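Local coordinates for lipoprotein (PDB 3LHN) that is of uncertain function but, as an NlpE-like lipoprotein with a calycin-type beta barrel, may bind lipids or serve in envelope stress sensing, at residues Ala26-Gly31 against Leu121-Met126; Phe77-Asp80 against Lys85-Leu88. One frame throughout, in Å; residues are numbered along the deposited sequence.

Interaction 1 (Ala26-Gly31 against Leu121-Met126); sequences ALDWPG and LKKKGM
Lys123 reaches across to the backbone of Asp28, and its NZ donates to the carbonyl O of Asp28 at 3.0 Å. The ammonium approaches in the carbonyl plane, with a C=O...N angle of 154°, while CE of Lys123 passes 3.4 Å from Asp28 O. The first torsion of Lys123 lies off a staggered position (chi1 -102°), but beyond CG the chain is fully extended and spans the distance from the strand to the loop. CG of Asp28 is anti to the backbone N (chi1 178°), which sets the carboxylate beside its own carbonyl carbon. Its OD2 stays 4.4 Å from Lys123 NZ, too far for a salt bridge, and a water fills the step: it accepts from Lys123 NZ at 2.7 Å and donates to Asp28 OD2 at 2.7 Å. With Asn99 OD1 as a further acceptor, three partners grip the ammonium and fix its rotation. The contact lies where the closed antiparallel barrel, a calycin feature, brings its last strand against its first: backbone bonds join Lys122 to Glu34 and Lys124 to Val32. Asp28 is the centre of an inverse gamma turn, whose Trp29 N to Leu27 O bond is weak at 3.0 Å. Trp29, the last residue of that turn, is buried, its side chain packing on Leu51 and Val96, with NE1 bonded to Gln24 O; a buried tryptophan leading into the first strand recalls the lipocalins. Pro30 CD rests 3.3 Å above one face of the Trp29 ring, offset toward the rim. Gly31 follows with backbone angles at which a CB would press on the preceding carbonyl O. Farther along the other segment, Lys124 turns its NZ to a salt bridge with Glu34.

Interaction 2 (Phe77-Asp80 against Lys85-Leu88); sequences FDWD and KITL
Phe77 lays its ring against Ile86, CD1 touching Ile86 CG2 at 3.6 Å, while Ile86 CD1 stands over one ring face near the rim. Phe77 CB meets Leu88 CD2 at 3.7 Å. Asp78 and Thr87 form an antiparallel hydrogen-bonded pair, Asp78 N to Thr87 O at 3.1 Å and Thr87 N to Asp78 O at 2.9 Å, with side chains on the opposite sheet face, where Thr87 packs on Thr106 of the second subunit. Trp79 makes the non-hydrogen-bonded pair with Ile86, whose CG2 forms a CH-pi contact 3.5 Å from the centroid of the Trp79 six-membered ring, 11° off its normal; Asn55 takes the indole NE1. At the hairpin end Asp80 N bonds to Lys85 O at 2.9 Å. With CG of Asp80 between its backbone N and carbonyl carbon (chi1 67°), OD1 turns back to receive Lys85 N at 3.0 Å, that donor standing above the carboxylate plane; Ser84 N is a second donor to OD1. The ammonium of Lys85 goes not to Asp80 but to Gly108 O. With an alanine in place of Asp80, the amides of Ser84 and Lys85 would probably lose their side-chain acceptor and the turn would be freer to move. The Asp80 carboxylate thus serves the backbone rather than the lysine charge, and two N-H donors on one oxygen would probably stabilise its ionised form.

Overall arrangement
From the N terminus, the chain leaves helix 23-26 and passes through 26-31 into the first barrel strand, 31-37. It then runs through strands 44-51 and 56-64 before reaching 77-80 at the end of strand 69-79. Interaction 2 closes a short loop there, pairing neighbouring strands of a beta hairpin. Interaction 1 closes a much longer one, joining the entry loop to the end of strand 120-123, so interaction 2 is nested within it. Their centres are 16 Å apart, yet they meet through an edge-to-face pair of rings, Trp29 CE2 lying 3.4 Å from Trp79 CZ2. The entry loop thus touches both the closing strand and the hairpin.

Interaction 1 (Ala26-Gly31 against Leu121-Met126)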
loop_
_atom_site.group_PDB
_atom_site.type_symbol
_atom_site.label_atom_id
_atom_site.label_comp_id
_atom_site.label_asym_id
_atom_site.label_seq_id
_atom_site.Cartn_x
_atom_site.Cartn_y
_atom_site.Cartn_z
ATOM N N ALA A 26 -7.258 31.609 0.178
ATOM C CA ALA A 26 -6.276 32.564 0.676
ATOM C C ALA A 26 -4.910 32.426 0.061
ATOM O O ALA A 26 -4.201 33.427 -0.056
ATOM C CB ALA A 26 -6.104 32.421 2.175
ATOM N N LEU A 27 -4.527 31.213 -0.280
ATOM C CA LEU A 27 -3.149 30.905 -0.632
ATOM C C LEU A 27 -2.926 30.844 -2.137
ATOM O O LEU A 27 -3.808 30.437 -2.887
ATOM C CB LEU A 27 -2.743 29.537 -0.076
ATOM C CG LEU A 27 -2.754 29.358 1.445
ATOM C CD1 LEU A 27 -2.409 27.950 1.910
ATOM C CD2 LEU A 27 -1.788 30.355 2.074
ATOM N N ASP A 28 -1.723 31.209 -2.557
ATOM C CA ASP A 28 -1.277 31.024 -3.936
ATOM C C ASP A 28 -0.710 29.586 -3.924
ATOM O O ASP A 28 0.509 29.346 -3.913
ATOM C CB ASP A 28 -0.232 32.034 -4.396
ATOM C CG ASP A 28 0.221 31.765 -5.833
ATOM O OD1 ASP A 28 -0.525 31.089 -6.546
ATOM O OD2 ASP A 28 1.308 32.252 -6.194
ATOM N N TRP A 29 -1.606 28.623 -3.883
ATOM C CA TRP A 29 -1.231 27.198 -3.749
ATOM C C TRP A 29 -0.880 26.478 -5.061
ATOM O O TRP A 29 -0.152 25.534 -5.010
ATOM C CB TRP A 29 -2.244 26.384 -2.915
ATOM C CG TRP A 29 -3.669 26.474 -3.439
ATOM C CD1 TRP A 29 -4.655 27.313 -3.009
ATOM C CD2 TRP A 29 -4.219 25.739 -4.536
ATOM N NE1 TRP A 29 -5.773 27.167 -3.786
ATOM C CE2 TRP A 29 -5.545 26.192 -4.711
ATOM C CE3 TRP A 29 -3.715 24.751 -5.406
ATOM C CZ2 TRP A 29 -6.385 25.679 -5.691
ATOM C CZ3 TRP A 29 -4.542 24.253 -6.373
ATOM C CH2 TRP A 29 -5.865 24.733 -6.520
ATOM N N PRO A 30 -1.422 26.873 -6.221
ATOM C CA PRO A 30 -0.954 26.205 -7.475
ATOM C C PRO A 30 0.570 26.385 -7.576
ATOM O O PRO A 30 1.083 27.462 -7.374
ATOM C CB PRO A 30 -1.732 26.935 -8.581
ATOM C CG PRO A 30 -2.943 27.432 -7.910
ATOM C CD PRO A 30 -2.468 27.884 -6.530
ATOM N N GLY A 31 1.260 25.309 -7.862
ATOM C CA GLY A 31 2.695 25.348 -7.931
ATOM C C GLY A 31 3.327 24.010 -7.657
ATOM O O GLY A 31 2.650 22.972 -7.640
ATOM N N LEU A 121 6.644 19.288 2.234
ATOM C CA LEU A 121 7.083 19.611 0.862
ATOM C C LEU A 121 7.051 21.142 0.698
ATOM O O LEU A 121 6.011 21.739 0.799
ATOM C CB LEU A 121 6.208 18.999 -0.229
ATOM C CG LEU A 121 5.998 17.491 -0.109
ATOM C CD1 LEU A 121 5.079 17.008 -1.225
ATOM C CD2 LEU A 121 7.330 16.711 -0.173
ATOM N N LYS A 122 8.198 21.763 0.507
ATOM C CA LYS A 122 8.247 23.231 0.361
ATOM C C LYS A 122 8.119 23.624 -1.079
ATOM O O LYS A 122 8.585 22.921 -1.985
ATOM C CB LYS A 122 9.547 23.800 0.880
ATOM C CG LYS A 122 9.794 23.491 2.320
ATOM C CD LYS A 122 11.219 23.858 2.646
ATOM N N LYS A 123 7.532 24.790 -1.313
ATOM C CA LYS A 123 7.471 25.323 -2.651
ATOM C C LYS A 123 8.833 25.437 -3.240
ATOM O O LYS A 123 9.800 25.819 -2.557
ATOM C CB LYS A 123 6.926 26.738 -2.622
ATOM C CG LYS A 123 5.582 26.828 -2.997
ATOM C CD LYS A 123 5.192 28.300 -3.279
ATOM C CE LYS A 123 3.721 28.427 -3.222
ATOM N NZ LYS A 123 3.343 29.882 -3.121
ATOM N N LYS A 124 8.938 25.146 -4.522
ATOM C CA LYS A 124 10.240 25.156 -5.182
ATOM C C LYS A 124 10.898 26.537 -5.170
ATOM O O LYS A 124 10.231 27.545 -5.305
ATOM C CB LYS A 124 10.091 24.703 -6.634
ATOM C CG LYS A 124 11.412 24.623 -7.380
ATOM C CD LYS A 124 11.274 23.827 -8.647
ATOM C CE LYS A 124 12.598 23.629 -9.389
ATOM N NZ LYS A 124 13.387 22.478 -8.827
ATOM N N GLY A 125 12.194 26.558 -4.879
ATOM C CA GLY A 125 12.916 27.824 -4.723
ATOM C C GLY A 125 12.829 28.341 -3.295
ATOM O O GLY A 125 12.935 29.551 -3.060
HETATM N N MSE A 126 12.614 27.442 -2.330
HETATM C CA MSE A 126 12.644 27.853 -0.933
HETATM C C MSE A 126 13.393 26.850 -0.101
HETATM O O MSE A 126 13.749 25.767 -0.582
HETATM O OXT MSE A 126 13.643 27.162 1.062
HETATM C CB MSE A 126 11.233 28.072 -0.424
HETATM C CG MSE A 126 10.869 29.528 -0.465
HETATM SE SE MSE A 126 9.034 29.594 -0.560
HETATM C CE MSE A 126 8.914 29.464 -2.361
HETATM O O HOH W 1 3.592 30.938 -5.624
#

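Interaction 2 (Phe77-Asp80 against Lys85-Leu88)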
loop_
_atom_site.group_PDB
_atom_site.type_symbol
_atom_site.label_atom_id
_atom_site.label_comp_id
_atom_site.label_asym_id
_atom_site.label_seq_id
_atom_site.Cartn_x
_atom_site.Cartn_y
_atom_site.Cartn_z
ATOM N N PHE A 77 -7.337 15.896 -7.663
ATOM C CA PHE A 77 -7.431 15.884 -6.220
ATOM C C PHE A 77 -8.673 16.653 -5.785
ATOM O O PHE A 77 -9.258 17.417 -6.535
ATOM C CB PHE A 77 -6.139 16.407 -5.548
ATOM C CG PHE A 77 -5.829 17.875 -5.799
ATOM C CD1 PHE A 77 -6.308 18.871 -4.959
ATOM C CD2 PHE A 77 -5.024 18.283 -6.868
ATOM C CE1 PHE A 77 -5.955 20.195 -5.178
ATOM C CE2 PHE A 77 -4.717 19.596 -7.041
ATOM C CZ PHE A 77 -5.177 20.530 -6.231
ATOM N N ASP A 78 -9.049 16.452 -4.528
ATOM C CA ASP A 78 -10.214 17.100 -3.969
ATOM C C ASP A 78 -9.881 17.708 -2.630
ATOM O O ASP A 78 -9.034 17.221 -1.891
ATOM C CB ASP A 78 -11.379 16.125 -3.856
ATOM C CG ASP A 78 -11.595 15.338 -5.156
ATOM O OD1 ASP A 78 -10.736 14.522 -5.512
ATOM O OD2 ASP A 78 -12.636 15.528 -5.778
ATOM N N TRP A 79 -10.591 18.789 -2.336
ATOM C CA TRP A 79 -10.447 19.501 -1.089
ATOM C C TRP A 79 -11.509 19.097 -0.098
ATOM O O TRP A 79 -12.651 18.772 -0.482
ATOM C CB TRP A 79 -10.602 21.005 -1.329
ATOM C CG TRP A 79 -9.570 21.602 -2.200
ATOM C CD1 TRP A 79 -9.529 21.540 -3.549
ATOM C CD2 TRP A 79 -8.487 22.407 -1.778
ATOM N NE1 TRP A 79 -8.485 22.239 -4.000
ATOM C CE2 TRP A 79 -7.790 22.759 -2.952
ATOM C CE3 TRP A 79 -7.995 22.815 -0.521
ATOM C CZ2 TRP A 79 -6.666 23.493 -2.938
ATOM C CZ3 TRP A 79 -6.848 23.608 -0.503
ATOM C CH2 TRP A 79 -6.201 23.926 -1.728
ATOM N N ASP A 80 -11.156 19.131 1.177
ATOM C CA ASP A 80 -12.174 18.963 2.202
ATOM C C ASP A 80 -13.118 20.193 2.285
ATOM O O ASP A 80 -12.908 21.226 1.681
ATOM C CB ASP A 80 -11.562 18.582 3.543
ATOM C CG ASP A 80 -10.708 19.668 4.180
ATOM O OD1 ASP A 80 -10.433 20.672 3.563
ATOM O OD2 ASP A 80 -10.275 19.471 5.356
ATOM N N LYS A 85 -7.435 20.812 3.363
ATOM C CA LYS A 85 -6.723 19.574 3.146
ATOM C C LYS A 85 -7.119 19.009 1.814
ATOM O O LYS A 85 -8.293 19.025 1.456
ATOM C CB LYS A 85 -7.025 18.588 4.247
ATOM C CG LYS A 85 -6.563 19.029 5.628
ATOM C CD LYS A 85 -7.028 18.098 6.747
ATOM C CE LYS A 85 -6.536 18.593 8.089
ATOM N NZ LYS A 85 -7.003 17.713 9.212
ATOM N N ILE A 86 -6.142 18.475 1.087
ATOM C CA ILE A 86 -6.388 17.843 -0.198
ATOM C C ILE A 86 -6.118 16.336 -0.134
ATOM O O ILE A 86 -5.249 15.872 0.608
ATOM C CB ILE A 86 -5.551 18.502 -1.334
ATOM C CG1 ILE A 86 -4.064 18.419 -1.083
ATOM C CG2 ILE A 86 -6.006 19.950 -1.526
ATOM C CD1 ILE A 86 -3.222 18.858 -2.285
ATOM N N THR A 87 -6.901 15.595 -0.905
ATOM C CA THR A 87 -6.715 14.152 -1.052
ATOM C C THR A 87 -6.431 13.875 -2.533
ATOM O O THR A 87 -7.262 14.202 -3.386
ATOM C CB THR A 87 -7.971 13.399 -0.634
ATOM O OG1 THR A 87 -8.307 13.706 0.750
ATOM C CG2 THR A 87 -7.774 11.866 -0.762
ATOM N N LEU A 88 -5.270 13.332 -2.805
ATOM C CA LEU A 88 -4.874 12.951 -4.175
ATOM C C LEU A 88 -5.550 11.653 -4.563
ATOM O O LEU A 88 -6.075 10.925 -3.702
ATOM C CB LEU A 88 -3.380 12.781 -4.291
ATOM C CG LEU A 88 -2.417 13.880 -3.811
ATOM C CD1 LEU A 88 -0.949 13.598 -4.180
ATOM C CD2 LEU A 88 -2.798 15.264 -4.320
#